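Local coordinates for protein probable mRNA-capping enzyme (Acanthamoeba polyphaga mimivirus, PDB 3BGY) that removes the terminal phosphate from the 5'-triphosphate end of mRNA, as the metal-dependent tunnel triphosphatase domain of a multifunctional viral capping enzyme, at residues Asn70-Ser75 / Glu92-Phe97; Ile74-Pro79 / Glu168-Arg173; Val83-Leu88 / Glu123-Asn128; Ile109-Val114 / Pro162-Ser167. One frame throughout, in Å; residues are numbered along the deposited sequence. Where two conformers were deposited one is given.

Contact 1 (Asn70-Ser75 / Glu92-Phe97)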
# COMPACT_ATOMS: atom_id res chain seq x y z
N ASN A 70 10.06 -6.84 5.48
CA ASN A 70 9.88 -7.83 4.42
C ASN A 70 8.55 -8.49 4.86
O ASN A 70 8.40 -8.88 6.03
CB ASN A 70 10.95 -8.92 4.42
CG ASN A 70 12.34 -8.40 4.17
OD1 ASN A 70 12.55 -7.63 3.26
ND2 ASN A 70 13.29 -8.85 4.98
N TYR A 71 7.56 -8.55 3.98
CA TYR A 71 6.28 -9.16 4.33
C TYR A 71 5.56 -9.73 3.14
O TYR A 71 5.80 -9.34 2.02
CB TYR A 71 5.37 -8.16 5.07
CG TYR A 71 4.98 -6.91 4.31
CD1 TYR A 71 5.84 -5.81 4.24
CD2 TYR A 71 3.70 -6.79 3.75
CE1 TYR A 71 5.43 -4.61 3.62
CE2 TYR A 71 3.27 -5.59 3.13
CZ TYR A 71 4.14 -4.51 3.08
OH TYR A 71 3.73 -3.36 2.45
N LEU A 72 4.64 -10.65 3.42
CA LEU A 72 3.84 -11.28 2.37
C LEU A 72 2.37 -10.82 2.48
O LEU A 72 1.73 -10.99 3.53
CB LEU A 72 3.90 -12.82 2.50
CG LEU A 72 3.01 -13.58 1.52
CD1 LEU A 72 3.48 -13.37 0.11
CD2 LEU A 72 2.95 -15.06 1.87
N ASP A 73 1.85 -10.21 1.41
CA ASP A 73 0.44 -9.81 1.35
C ASP A 73 -0.36 -10.87 0.63
O ASP A 73 -0.00 -11.27 -0.48
CB ASP A 73 0.25 -8.52 0.52
CG ASP A 73 0.43 -7.27 1.32
OD1 ASP A 73 0.55 -7.34 2.55
OD2 ASP A 73 0.41 -6.18 0.71
N ILE A 74 -1.48 -11.29 1.23
CA ILE A 74 -2.35 -12.28 0.60
C ILE A 74 -3.67 -11.56 0.47
O ILE A 74 -4.29 -11.18 1.46
CB ILE A 74 -2.52 -13.57 1.45
CG1 ILE A 74 -1.18 -14.22 1.72
CG2 ILE A 74 -3.35 -14.60 0.68
CD1 ILE A 74 -0.63 -13.93 3.09
N SER A 75 -4.06 -11.30 -0.77
CA SER A 75 -5.30 -10.59 -1.00
C SER A 75 -6.39 -11.50 -1.53
O SER A 75 -6.17 -12.20 -2.53
CB SER A 75 -5.09 -9.48 -2.03
OG SER A 75 -4.15 -8.52 -1.58
N GLU A 92 9.17 -16.49 9.85
CA GLU A 92 8.97 -17.91 10.07
C GLU A 92 7.54 -18.31 9.64
O GLU A 92 7.36 -19.33 8.97
CB GLU A 92 9.21 -18.25 11.55
CG GLU A 92 9.19 -19.75 11.87
CD GLU A 92 9.67 -20.09 13.29
OE1 GLU A 92 9.91 -19.18 14.11
OE2 GLU A 92 9.80 -21.30 13.57
N GLN A 93 6.57 -17.42 9.90
CA GLN A 93 5.16 -17.64 9.55
C GLN A 93 4.96 -17.59 8.02
O GLN A 93 4.16 -18.37 7.49
CB GLN A 93 4.27 -16.60 10.26
CG GLN A 93 2.77 -16.79 10.00
CD GLN A 93 1.89 -16.09 11.01
OE1 GLN A 93 2.27 -15.09 11.63
NE2 GLN A 93 0.69 -16.64 11.20
N ILE A 94 5.70 -16.71 7.35
CA ILE A 94 5.66 -16.57 5.87
C ILE A 94 6.13 -17.90 5.25
O ILE A 94 5.44 -18.47 4.39
CB ILE A 94 6.58 -15.41 5.37
CG1 ILE A 94 6.05 -14.05 5.82
CG2 ILE A 94 6.68 -15.41 3.80
CD1 ILE A 94 7.03 -12.89 5.66
N GLY A 95 7.24 -18.42 5.77
CA GLY A 95 7.82 -19.67 5.31
C GLY A 95 6.89 -20.85 5.54
O GLY A 95 6.74 -21.71 4.68
N GLU A 96 6.23 -20.84 6.70
CA GLU A 96 5.28 -21.89 7.09
C GLU A 96 4.05 -21.87 6.21
O GLU A 96 3.57 -22.93 5.80
CB GLU A 96 4.88 -21.75 8.55
CG GLU A 96 5.92 -22.30 9.51
CD GLU A 96 5.43 -22.36 10.94
OE1 GLU A 96 4.28 -22.81 11.16
OE2 GLU A 96 6.19 -21.96 11.85
N PHE A 97 3.59 -20.67 5.86
CA PHE A 97 2.43 -20.50 5.00
C PHE A 97 2.75 -21.06 3.60
O PHE A 97 1.94 -21.80 3.05
CB PHE A 97 2.05 -19.02 4.91
CG PHE A 97 0.93 -18.73 3.93
CD1 PHE A 97 -0.41 -18.92 4.30
CD2 PHE A 97 1.22 -18.31 2.63
CE1 PHE A 97 -1.45 -18.70 3.36
CE2 PHE A 97 0.19 -18.09 1.68
CZ PHE A 97 -1.15 -18.29 2.04

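Contact 2 (Ile74-Pro79 / Glu168-Arg173)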
# COMPACT_ATOMS: atom_id res chain seq x y z
N ILE A 74 -1.48 -11.29 1.23
CA ILE A 74 -2.35 -12.28 0.60
C ILE A 74 -3.67 -11.56 0.47
O ILE A 74 -4.29 -11.18 1.46
CB ILE A 74 -2.52 -13.57 1.45
CG1 ILE A 74 -1.18 -14.22 1.72
CG2 ILE A 74 -3.35 -14.60 0.68
CD1 ILE A 74 -0.63 -13.93 3.09
N SER A 75 -4.06 -11.30 -0.77
CA SER A 75 -5.30 -10.59 -1.00
C SER A 75 -6.39 -11.50 -1.53
O SER A 75 -6.17 -12.20 -2.53
CB SER A 75 -5.09 -9.48 -2.03
OG SER A 75 -4.15 -8.52 -1.58
N LEU A 76 -7.55 -11.48 -0.87
CA LEU A 76 -8.72 -12.24 -1.35
C LEU A 76 -9.56 -11.22 -2.07
O LEU A 76 -10.00 -10.24 -1.48
CB LEU A 76 -9.52 -12.84 -0.20
CG LEU A 76 -8.78 -13.70 0.79
CD1 LEU A 76 -9.83 -14.21 1.78
CD2 LEU A 76 -8.06 -14.89 0.11
N ILE A 77 -9.76 -11.46 -3.37
CA ILE A 77 -10.50 -10.54 -4.24
C ILE A 77 -11.88 -11.11 -4.54
O ILE A 77 -12.02 -12.12 -5.19
CB ILE A 77 -9.71 -10.26 -5.53
CG1 ILE A 77 -8.30 -9.79 -5.16
CG2 ILE A 77 -10.40 -9.15 -6.38
CD1 ILE A 77 -7.28 -10.02 -6.25
N PHE A 78 -12.89 -10.36 -4.11
CA PHE A 78 -14.28 -10.78 -4.23
C PHE A 78 -14.95 -10.37 -5.54
O PHE A 78 -14.45 -9.48 -6.22
CB PHE A 78 -15.04 -10.25 -3.01
CG PHE A 78 -14.68 -10.94 -1.75
CD1 PHE A 78 -13.60 -10.50 -0.99
CD2 PHE A 78 -15.38 -12.10 -1.33
CE1 PHE A 78 -13.20 -11.19 0.20
CE2 PHE A 78 -15.00 -12.79 -0.16
CZ PHE A 78 -13.90 -12.34 0.61
N PRO A 79 -16.08 -11.03 -5.91
CA PRO A 79 -16.78 -10.68 -7.15
C PRO A 79 -17.17 -9.20 -7.25
O PRO A 79 -17.21 -8.65 -8.35
CB PRO A 79 -18.01 -11.58 -7.11
CG PRO A 79 -17.52 -12.77 -6.46
CD PRO A 79 -16.63 -12.28 -5.36
N GLU A 168 -13.64 -16.78 -5.00
CA GLU A 168 -12.70 -15.68 -4.74
C GLU A 168 -11.42 -15.84 -5.56
O GLU A 168 -11.00 -16.98 -5.84
CB GLU A 168 -12.27 -15.66 -3.27
CG GLU A 168 -13.34 -15.23 -2.26
CD GLU A 168 -14.42 -16.28 -2.02
OE1 GLU A 168 -14.14 -17.49 -2.19
OE2 GLU A 168 -15.55 -15.88 -1.65
N ARG A 169 -10.84 -14.71 -5.97
CA ARG A 169 -9.56 -14.71 -6.66
C ARG A 169 -8.51 -14.43 -5.57
O ARG A 169 -8.83 -13.81 -4.55
CB ARG A 169 -9.50 -13.60 -7.73
CG ARG A 169 -10.40 -13.82 -8.96
CD ARG A 169 -10.45 -12.53 -9.81
NE ARG A 169 -11.05 -12.65 -11.15
CZ ARG A 169 -12.37 -12.65 -11.39
NH1 ARG A 169 -13.23 -12.55 -10.39
NH2 ARG A 169 -12.82 -12.63 -12.64
N ILE A 170 -7.30 -14.96 -5.72
CA ILE A 170 -6.26 -14.68 -4.72
C ILE A 170 -5.01 -14.13 -5.40
O ILE A 170 -4.63 -14.58 -6.48
CB ILE A 170 -5.86 -15.92 -3.89
CG1 ILE A 170 -7.10 -16.60 -3.32
CG2 ILE A 170 -4.97 -15.50 -2.70
CD1 ILE A 170 -6.81 -17.97 -2.75
N MET A 171 -4.40 -13.14 -4.76
CA MET A 171 -3.17 -12.54 -5.27
C MET A 171 -2.15 -12.49 -4.14
O MET A 171 -2.51 -12.25 -2.97
CB MET A 171 -3.43 -11.14 -5.83
CG MET A 171 -2.20 -10.45 -6.40
SD MET A 171 -2.62 -8.83 -7.00
CE MET A 171 -3.44 -8.11 -5.54
N TYR A 172 -0.89 -12.76 -4.50
CA TYR A 172 0.22 -12.76 -3.55
C TYR A 172 1.24 -11.71 -3.92
O TYR A 172 1.56 -11.55 -5.09
CB TYR A 172 0.93 -14.11 -3.55
CG TYR A 172 -0.01 -15.25 -3.28
CD1 TYR A 172 -0.33 -15.60 -1.96
CD2 TYR A 172 -0.65 -15.93 -4.34
CE1 TYR A 172 -1.27 -16.61 -1.69
CE2 TYR A 172 -1.62 -16.97 -4.07
CZ TYR A 172 -1.90 -17.28 -2.75
OH TYR A 172 -2.80 -18.27 -2.45
N ARG A 173 1.66 -10.92 -2.93
CA ARG A 173 2.68 -9.92 -3.17
C ARG A 173 3.69 -10.01 -2.04
O ARG A 173 3.32 -9.82 -0.90
CB ARG A 173 2.10 -8.50 -3.25
CG ARG A 173 1.30 -8.25 -4.51
CD ARG A 173 0.81 -6.84 -4.63
NE ARG A 173 0.13 -6.66 -5.91
CZ ARG A 173 -0.92 -5.87 -6.12
NH1 ARG A 173 -1.44 -5.17 -5.12
NH2 ARG A 173 -1.49 -5.84 -7.32
O HOH W 1 -1.60 -9.09 -2.34
O HOH W 2 -13.39 -12.51 -7.47

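Contact 3 (Val83-Leu88 / Glu123-Asn128). With ACT (acetate ion), chain D.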
# COMPACT_ATOMS: atom_id res chain seq x y z
N VAL A 83 -11.67 -6.14 -1.45
CA VAL A 83 -10.57 -7.01 -1.08
C VAL A 83 -10.41 -7.19 0.41
O VAL A 83 -10.54 -6.25 1.15
CB VAL A 83 -9.22 -6.38 -1.64
CG1 VAL A 83 -7.98 -7.15 -1.18
CG2 VAL A 83 -9.25 -6.33 -3.17
N TYR A 84 -10.07 -8.42 0.81
CA TYR A 84 -9.79 -8.74 2.22
C TYR A 84 -8.32 -9.12 2.16
O TYR A 84 -7.95 -10.11 1.51
CB TYR A 84 -10.64 -9.95 2.71
CG TYR A 84 -10.50 -10.22 4.21
CD1 TYR A 84 -11.32 -9.56 5.14
CD2 TYR A 84 -9.57 -11.16 4.68
CE1 TYR A 84 -11.21 -9.86 6.54
CE2 TYR A 84 -9.46 -11.47 6.05
CZ TYR A 84 -10.28 -10.82 6.96
OH TYR A 84 -10.19 -11.13 8.29
N ARG A 85 -7.46 -8.29 2.74
CA ARG A 85 -6.01 -8.52 2.67
C ARG A 85 -5.32 -8.76 4.00
O ARG A 85 -5.51 -8.00 4.94
CB ARG A 85 -5.34 -7.32 1.97
CG ARG A 85 -3.81 -7.45 1.75
CD ARG A 85 -3.23 -6.15 1.23
NE ARG A 85 -3.30 -5.09 2.24
CZ ARG A 85 -2.93 -3.83 2.02
NH1 ARG A 85 -2.46 -3.45 0.84
NH2 ARG A 85 -3.03 -2.93 2.99
N VAL A 86 -4.53 -9.82 4.06
CA VAL A 86 -3.75 -10.14 5.24
C VAL A 86 -2.26 -9.91 4.92
O VAL A 86 -1.77 -10.39 3.89
CB VAL A 86 -3.97 -11.60 5.69
CG1 VAL A 86 -2.96 -12.01 6.73
CG2 VAL A 86 -5.38 -11.75 6.23
N SER A 87 -1.55 -9.18 5.79
CA SER A 87 -0.11 -8.98 5.61
C SER A 87 0.60 -9.76 6.72
O SER A 87 0.34 -9.50 7.89
CB SER A 87 0.25 -7.49 5.73
OG SER A 87 -0.53 -6.72 4.83
N LEU A 88 1.48 -10.67 6.33
CA LEU A 88 2.25 -11.49 7.29
C LEU A 88 3.64 -10.91 7.41
O LEU A 88 4.40 -10.93 6.44
CB LEU A 88 2.30 -12.93 6.80
CG LEU A 88 0.97 -13.67 6.65
CD1 LEU A 88 1.22 -15.09 6.15
CD2 LEU A 88 0.23 -13.71 8.00
N GLU A 123 -1.35 -8.07 9.91
CA GLU A 123 -2.22 -6.91 9.68
C GLU A 123 -3.31 -7.32 8.72
O GLU A 123 -3.05 -8.01 7.72
CB GLU A 123 -1.42 -5.73 9.13
CG GLU A 123 -0.53 -5.08 10.19
CD GLU A 123 0.28 -3.89 9.68
OE1 GLU A 123 0.15 -3.53 8.49
OE2 GLU A 123 1.07 -3.35 10.48
N ILE A 124 -4.54 -6.95 9.05
CA ILE A 124 -5.71 -7.32 8.25
C ILE A 124 -6.53 -6.10 7.92
O ILE A 124 -6.80 -5.26 8.78
CB ILE A 124 -6.61 -8.32 9.05
CG1 ILE A 124 -5.79 -9.53 9.49
CG2 ILE A 124 -7.78 -8.76 8.20
CD1 ILE A 124 -6.58 -10.61 10.23
N VAL A 125 -6.89 -5.97 6.63
CA VAL A 125 -7.68 -4.85 6.18
C VAL A 125 -8.73 -5.28 5.17
O VAL A 125 -8.55 -6.25 4.42
CB VAL A 125 -6.81 -3.71 5.47
CG1 VAL A 125 -5.85 -3.02 6.46
CG2 VAL A 125 -6.05 -4.23 4.25
N TYR A 126 -9.83 -4.55 5.17
CA TYR A 126 -10.88 -4.75 4.19
C TYR A 126 -10.81 -3.47 3.35
O TYR A 126 -10.98 -2.36 3.86
CB TYR A 126 -12.25 -4.95 4.85
CG TYR A 126 -13.37 -4.98 3.84
CD1 TYR A 126 -13.63 -6.14 3.07
CD2 TYR A 126 -14.17 -3.83 3.62
CE1 TYR A 126 -14.65 -6.14 2.08
CE2 TYR A 126 -15.18 -3.83 2.66
CZ TYR A 126 -15.42 -4.98 1.90
OH TYR A 126 -16.41 -4.96 0.96
N LYS A 127 -10.60 -3.65 2.06
CA LYS A 127 -10.42 -2.53 1.14
C LYS A 127 -11.65 -2.38 0.28
O LYS A 127 -11.98 -3.28 -0.49
CB LYS A 127 -9.21 -2.79 0.25
CG LYS A 127 -7.88 -2.83 0.97
CD LYS A 127 -6.74 -3.27 0.04
CE LYS A 127 -6.06 -2.09 -0.68
NZ LYS A 127 -6.97 -1.19 -1.44
N ASN A 128 -12.35 -1.25 0.44
CA ASN A 128 -13.55 -0.99 -0.36
C ASN A 128 -13.05 -0.24 -1.59
O ASN A 128 -12.84 0.98 -1.55
CB ASN A 128 -14.58 -0.15 0.43
CG ASN A 128 -15.86 0.15 -0.37
OD1 ASN A 128 -15.90 0.01 -1.60
ND2 ASN A 128 -16.88 0.62 0.32
C ACT D . -17.32 -8.33 0.02
O ACT D . -18.40 -9.10 -0.31
OXT ACT D . -17.31 -7.14 -0.20
CH3 ACT D . -16.16 -8.94 0.67

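Contact 4 (Ile109-Val114 / Pro162-Ser167)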
# COMPACT_ATOMS: atom_id res chain seq x y z
N ILE A 109 -7.13 -22.09 1.25
CA ILE A 109 -6.35 -20.88 1.50
C ILE A 109 -7.24 -19.72 1.97
O ILE A 109 -6.93 -19.07 2.98
CB ILE A 109 -5.49 -20.46 0.26
CG1 ILE A 109 -4.50 -21.56 -0.07
CG2 ILE A 109 -4.77 -19.08 0.53
CD1 ILE A 109 -3.73 -21.42 -1.38
N SER A 110 -8.37 -19.51 1.28
CA SER A 110 -9.30 -18.43 1.65
C SER A 110 -9.86 -18.61 3.06
O SER A 110 -9.88 -17.67 3.85
CB SER A 110 -10.45 -18.33 0.67
OG SER A 110 -10.00 -17.97 -0.62
N ARG A 111 -10.18 -19.86 3.39
CA ARG A 111 -10.77 -20.17 4.71
C ARG A 111 -9.74 -19.94 5.81
O ARG A 111 -10.07 -19.38 6.85
CB ARG A 111 -11.31 -21.60 4.72
CG ARG A 111 -12.69 -21.68 4.10
CD ARG A 111 -13.21 -23.12 4.12
NE ARG A 111 -12.47 -23.96 3.19
CZ ARG A 111 -12.53 -25.29 3.15
NH1 ARG A 111 -13.29 -25.96 4.01
NH2 ARG A 111 -11.87 -25.95 2.21
N TYR A 112 -8.48 -20.25 5.51
CA TYR A 112 -7.36 -20.04 6.44
C TYR A 112 -7.16 -18.54 6.62
O TYR A 112 -7.06 -18.05 7.74
CB TYR A 112 -6.06 -20.70 5.95
CG TYR A 112 -4.81 -20.36 6.78
CD1 TYR A 112 -4.55 -21.01 8.01
CD2 TYR A 112 -3.90 -19.35 6.35
CE1 TYR A 112 -3.41 -20.66 8.80
CE2 TYR A 112 -2.76 -19.00 7.14
CZ TYR A 112 -2.53 -19.66 8.35
OH TYR A 112 -1.43 -19.31 9.11
N ILE A 113 -7.17 -17.80 5.50
CA ILE A 113 -6.97 -16.35 5.56
C ILE A 113 -8.03 -15.61 6.40
O ILE A 113 -7.67 -14.81 7.28
CB ILE A 113 -6.80 -15.74 4.11
CG1 ILE A 113 -5.52 -16.28 3.47
CG2 ILE A 113 -6.77 -14.20 4.12
CD1 ILE A 113 -4.20 -15.92 4.18
N VAL A 114 -9.31 -15.92 6.20
CA VAL A 114 -10.36 -15.28 6.99
C VAL A 114 -10.44 -15.78 8.44
O VAL A 114 -11.11 -15.16 9.27
CB VAL A 114 -11.78 -15.33 6.32
CG1 VAL A 114 -11.76 -14.62 4.98
CG2 VAL A 114 -12.30 -16.77 6.19
N PRO A 162 -16.23 -11.34 5.77
CA PRO A 162 -16.86 -11.74 4.50
C PRO A 162 -16.95 -13.25 4.28
O PRO A 162 -16.04 -14.00 4.63
CB PRO A 162 -15.98 -11.06 3.46
CG PRO A 162 -14.64 -11.00 4.10
CD PRO A 162 -14.99 -10.58 5.50
N LYS A 163 -18.07 -13.67 3.71
CA LYS A 163 -18.32 -15.08 3.46
C LYS A 163 -17.56 -15.62 2.26
O LYS A 163 -17.58 -15.03 1.18
CB LYS A 163 -19.83 -15.37 3.32
CG LYS A 163 -20.65 -14.33 2.56
CD LYS A 163 -21.46 -14.93 1.42
CE LYS A 163 -22.17 -13.85 0.62
NZ LYS A 163 -22.64 -14.35 -0.71
N ILE A 164 -16.88 -16.74 2.48
CA ILE A 164 -16.13 -17.42 1.42
C ILE A 164 -17.10 -18.28 0.62
O ILE A 164 -17.72 -19.20 1.16
CB ILE A 164 -14.96 -18.27 2.00
CG1 ILE A 164 -13.94 -17.35 2.70
CG2 ILE A 164 -14.29 -19.12 0.91
CD1 ILE A 164 -13.47 -16.13 1.84
N THR A 165 -17.29 -17.93 -0.66
CA THR A 165 -18.18 -18.67 -1.54
C THR A 165 -17.43 -19.73 -2.34
O THR A 165 -18.01 -20.72 -2.79
CB THR A 165 -18.94 -17.75 -2.54
OG1 THR A 165 -18.03 -17.21 -3.50
CG2 THR A 165 -19.66 -16.60 -1.81
N GLY A 166 -16.12 -19.52 -2.49
CA GLY A 166 -15.29 -20.42 -3.25
C GLY A 166 -14.92 -19.86 -4.62
O GLY A 166 -14.11 -20.45 -5.34
N SER A 167 -15.51 -18.73 -5.00
CA SER A 167 -15.23 -18.10 -6.29
C SER A 167 -14.29 -16.89 -6.16
O SER A 167 -14.20 -16.04 -7.06
CB SER A 167 -16.54 -17.69 -6.98
OG SER A 167 -17.10 -16.54 -6.37

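Contact 1 (Asn70-Ser75 / Glu92-Phe97)
Strand 70-75 and helix 92-97 run in roughly the same direction, their axes 42° apart and 8.9 Å from each other at the closest point, with L72 and I94 facing each other at mid-contact. No hydrogen bond joins them; the interface is made of branched aliphatic side chains and one aromatic ring. Alternation along the strand sends L72 and I74 toward the helix, while Y71 and D73 leave on the other side of the sheet. On the helix, I94 and F97 lie one turn apart and meet the strand together. The CB of L72 sits 4.0 Å from CG2 of I94, and I94 CD1 reaches down to the backbone, 4.0 Å from the CA of Y71. With its CG anti to the backbone N (chi1 176°), L72 carries CD2 to the F97 ring, 3.8 Å from CD2 of F97, and meets that side chain nearly perpendicularly. I74 and F97 run antiparallel alongside one another: CD1 of I74 lies over one ring face, and its CG1 is 4.1 Å from the CZ of F97. Branched aliphatic residues suit a buried strand face covered by a helix, and phenylalanine spans two strand positions with one flat group. I109 and I113 of the next helix also touch F97. This is a helix packed on the outer wall of a tunnel triphosphatase β-barrel.

Contact 2 (Ile74-Pro79 / Glu168-Arg173)
I77 and R169 begin an antiparallel ladder between strands 74-77 and 169-173, in which they and S75-M171 are the hydrogen-bonded pairs. The four bonds are of normal length and nearly straight: I77 N to R169 O is 2.8 Å, and S75 N to M171 O is 2.9 Å at 177°. The face bearing I74, L76, I170 and Y172 is dry and apolar. There the CG2 of I74 lies 3.7 Å from CE1 of Y172 and also meets CG2 of I170, while CD2 of L76 rests against CG1 of I170. On the other face I77 CD1 packs on M171 CB at 4.0 Å, but solvent enters beside it: one water bonds to S75 OG, and another donates to I77 O and accepts from R169 NH1. At the loop end, chi1 of E168 (-71°) sets its CG against the F78 ring in an off-centre CH-pi contact, 4.1 Å from the centroid. A bend at chi2 (74°) turns the carboxylate, putting OE2 3.5 Å from F78 CE2 and bonding the group to T165 N and G166 N. Strand 83-88 continues the sheet beyond I74 and L76, strand 186-196 continues it beyond Y172, and helix 106-115 packs on L76 and Y172.

Contact 3 (Val83-Leu88 / Glu123-Asn128)
The guanidinium of R85 has the aliphatic chain of K127 over one face, with K127 CD 4.3 Å above its centre, and V125 CG2 obliquely beside it, 3.5 Å from R85 NE. These side chains belong to an antiparallel pair of neighbouring strands, 83-88 and 123-128, in the closed β-barrel of the triphosphatase. R85 is bent at chi3 (67°), which turns its planar end back across V125 and K127. Long ion pairs, both weak, link the guanidinium to D73 and E149, so arginine suits this face by combining a flat surface for methyl and methylene groups with charge for acidic neighbours. The opposite sheet face is largely apolar. The Y84 ring crosses I124 at a slant, with I124 CG2 3.5 Å from Y84 CZ, and V86 CG2 lies alongside I124 CG1. Six backbone hydrogen bonds tie the strands through V83-K127, R85-V125 and S87-E123; the shortest, S87 N to E123 O, is 2.7 Å. The S87 hydroxyl bonds to D73 on the adjoining strand. At its edge the Y126 ring meets an acetate, probably from the crystallisation liquor: the acetate's OXT is in the ring plane and accepts a 2.6 Å hydrogen bond from Y126 OH.

Contact 4 (Ile109-Val114 / Pro162-Ser167)
I164 points from the loop 162-167 toward the helix 109-114, and S110 and V114, one turn apart, point back at it. V114 and I164 pass each other in opposite directions, so their branches interleave: V114 CG1 lies 3.9 Å from I164 CD1, and V114 CG2 lies as far from I164 CG1. S110 meets the same isoleucine with its CB, 3.9 Å from both I164 CD1 and I164 CG2. In the conformer given, its OG turns back to the carbonyl of S106 one turn earlier, and the small side chain offers its methylene to the loop. I164's chi2 of -50° swings CD1 to where both S110 and V114 reach it. R111 borders the contact with its CG 4.4 Å from I164 CG2, its charged end held by D108 and N107. F78 also touches I164 and P162. No hydrogen bond crosses between the two segments. Between them the hold is apolar, through a partly buried isoleucine; a polar tie comes just outside, from K161 to the V114 carbonyl. The contact itself therefore rests on van der Waals fit and the exclusion of water, for which an isoleucine facing a valine and a serine methylene is well suited.

Contacts 2 and 3 are two strand pairings in one eight-stranded antiparallel barrel, in the order 122-136, 83-88, 66-77, 169-183; their centres are about 10 Å apart. Contact 1 uses the same strand 66-77 as contact 2, sharing I74 and S75, but pairs it with helix 91-101. Contact 4 joins the following helix, 106-115, to the loop leading into strand 169-183, about 10 Å from the centre of contact 2 and about 17 Å from that of contact 1. Along the chain, contacts 3 and 4 lie inside the loop closed by contact 2, and their segments alternate. Hydrogen-bonded strands thus build the barrel wall of the RNA triphosphatase domain, while apolar side chains pack helix 91-101 on the wall and the loop 162-167 on helix 106-115.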